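Local coordinates for protein transcriptional repressor (Vibrio fischeri, PDB 3KV1) that probably represses transcription as a SorC-family regulator whose activity is thought to respond to a sugar ligand held by this domain, at residues Asp101-Cys104 with Arg105-Ala108. Numbering follows the deposited sequence.
Sequences DHIC and RRLA
Between Asp-101 and Ala-108 the chain runs as unbroken alpha helix, with four successive i to i+4 bonds from Arg-105 N to Asp-101 O (3.0 Å), Arg-106 N to His-102 O, Leu-107 N to Ile-103 O and Ala-108 N to Cys-104 O. One turn apart, Asp-101 and Arg-105 form a salt bridge, OD2 to NH1, 2.9 Å long but bent at the hydrogen. The carboxylate oxygen sits at the guanidinium edge, in its plane, whereas NH1 meets OD2 from above the carboxylate plane; the two planes are 64° apart. With CG of Asp-101 anti to the backbone N (chi1 175°) and the arginine chain bent at chi2 and chi3, the two charged ends come together, and a water lies 3.0 Å from Asp-101 OD1 and probably donates to it, while accepting a weak bond from Arg-105 NH1. The bridge faces the dimer interface: Asp-101 OD2 also bonds Tyr-119 OH of the second subunit, and Arg-105 NH2 bonds Ser-115 O of that subunit, which together should limit rotation of both groups. One guanidinium face of Arg-105 lies over the rim of the His-102 ring, planes 40° apart, NH2 being 3.7 Å from CE1.

This helix, 100-111, joins strands 83-86 and 114-116, neighbouring parallel strands of the sheet, in a beta-alpha-beta crossover of the Rossmann-like, putative sugar-binding domain. On the side packed against the sheet, Ile-103 and Leu-107 lie alongside each other, CG2 to CD1 3.9 Å, and both touch Val-61; Cys-104 and Leu-107 rest on Phe-84. Arg-106 extends to Asp-72 of helix 65-72, where its NE makes a salt bridge. A second water, in the plane of the His-102 ring, lies 2.8 Å from ND1 and takes a weak bond from Arg-106 NH1.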
loop_
_atom_site.group_PDB
_atom_site.type_symbol
_atom_site.label_atom_id
_atom_site.label_comp_id
_atom_site.label_asym_id
_atom_site.label_seq_id
_atom_site.Cartn_x
_atom_site.Cartn_y
_atom_site.Cartn_z
ATOM N N ASP A 101 6.616 2.620 0.497
ATOM C CA ASP A 101 5.724 1.974 -0.448
ATOM C C ASP A 101 5.866 2.600 -1.846
ATOM O O ASP A 101 5.974 1.884 -2.859
ATOM C CB ASP A 101 4.292 2.107 0.086
ATOM C CG ASP A 101 3.281 1.594 -0.849
ATOM O OD1 ASP A 101 3.554 0.503 -1.404
ATOM O OD2 ASP A 101 2.225 2.272 -1.006
ATOM N N HIS A 102 5.815 3.929 -1.927
ATOM C CA HIS A 102 5.997 4.603 -3.219
ATOM C C HIS A 102 7.350 4.263 -3.840
ATOM O O HIS A 102 7.432 3.961 -5.024
ATOM C CB HIS A 102 5.893 6.124 -3.065
ATOM C CG HIS A 102 4.496 6.618 -2.880
ATOM N ND1 HIS A 102 3.634 6.826 -3.938
ATOM C CD2 HIS A 102 3.811 6.956 -1.761
ATOM C CE1 HIS A 102 2.475 7.263 -3.476
ATOM N NE2 HIS A 102 2.557 7.352 -2.159
ATOM N N ILE A 103 8.397 4.266 -3.021
ATOM C CA ILE A 103 9.724 3.901 -3.499
ATOM C C ILE A 103 9.741 2.468 -4.042
ATOM O O ILE A 103 10.289 2.230 -5.117
ATOM C CB ILE A 103 10.783 4.076 -2.412
ATOM C CG1 ILE A 103 10.809 5.569 -1.969
ATOM C CG2 ILE A 103 12.142 3.639 -2.936
ATOM C CD1 ILE A 103 11.673 5.800 -0.657
ATOM N N CYS A 104 9.105 1.531 -3.336
ATOM C CA CYS A 104 9.102 0.142 -3.810
ATOM C C CYS A 104 8.394 0.061 -5.167
ATOM O O CYS A 104 8.834 -0.668 -6.077
ATOM C CB CYS A 104 8.343 -0.781 -2.835
ATOM S SG CYS A 104 9.334 -1.109 -1.318
ATOM N N ARG A 105 7.295 0.785 -5.305
ATOM C CA ARG A 105 6.590 0.766 -6.587
ATOM C C ARG A 105 7.463 1.273 -7.739
ATOM O O ARG A 105 7.466 0.709 -8.849
ATOM C CB ARG A 105 5.254 1.542 -6.492
ATOM C CG ARG A 105 4.209 0.698 -5.749
ATOM C CD ARG A 105 3.235 1.489 -4.870
ATOM N NE ARG A 105 2.629 2.627 -5.539
ATOM C CZ ARG A 105 1.816 3.493 -4.938
ATOM N NH1 ARG A 105 1.511 3.348 -3.651
ATOM N NH2 ARG A 105 1.300 4.508 -5.623
ATOM N N ARG A 106 8.210 2.336 -7.471
ATOM C CA ARG A 106 9.108 2.900 -8.491
ATOM C C ARG A 106 10.276 1.969 -8.798
ATOM O O ARG A 106 10.664 1.816 -9.959
ATOM C CB ARG A 106 9.601 4.301 -8.069
ATOM C CG ARG A 106 8.444 5.308 -8.025
ATOM C CD ARG A 106 8.904 6.737 -8.296
ATOM N NE ARG A 106 9.837 7.213 -7.280
ATOM C CZ ARG A 106 9.470 7.796 -6.144
ATOM N NH1 ARG A 106 8.179 7.982 -5.882
ATOM N NH2 ARG A 106 10.388 8.198 -5.271
ATOM N N LEU A 107 10.825 1.367 -7.764
ATOM C CA LEU A 107 11.863 0.333 -7.935
ATOM C C LEU A 107 11.341 -0.849 -8.760
ATOM O O LEU A 107 12.011 -1.319 -9.655
ATOM C CB LEU A 107 12.382 -0.143 -6.591
ATOM C CG LEU A 107 13.261 0.835 -5.786
ATOM C CD1 LEU A 107 13.496 0.298 -4.372
ATOM C CD2 LEU A 107 14.573 1.068 -6.574
ATOM N N ALA A 108 10.147 -1.351 -8.454
ATOM C CA ALA A 108 9.609 -2.452 -9.245
ATOM C C ALA A 108 9.472 -2.090 -10.720
ATOM O O ALA A 108 9.719 -2.892 -11.618
ATOM C CB ALA A 108 8.234 -2.935 -8.642
HETATM O O HOH W 1 0.826 0.146 -2.714
HETATM O O HOH W 2 5.134 6.781 -6.297
#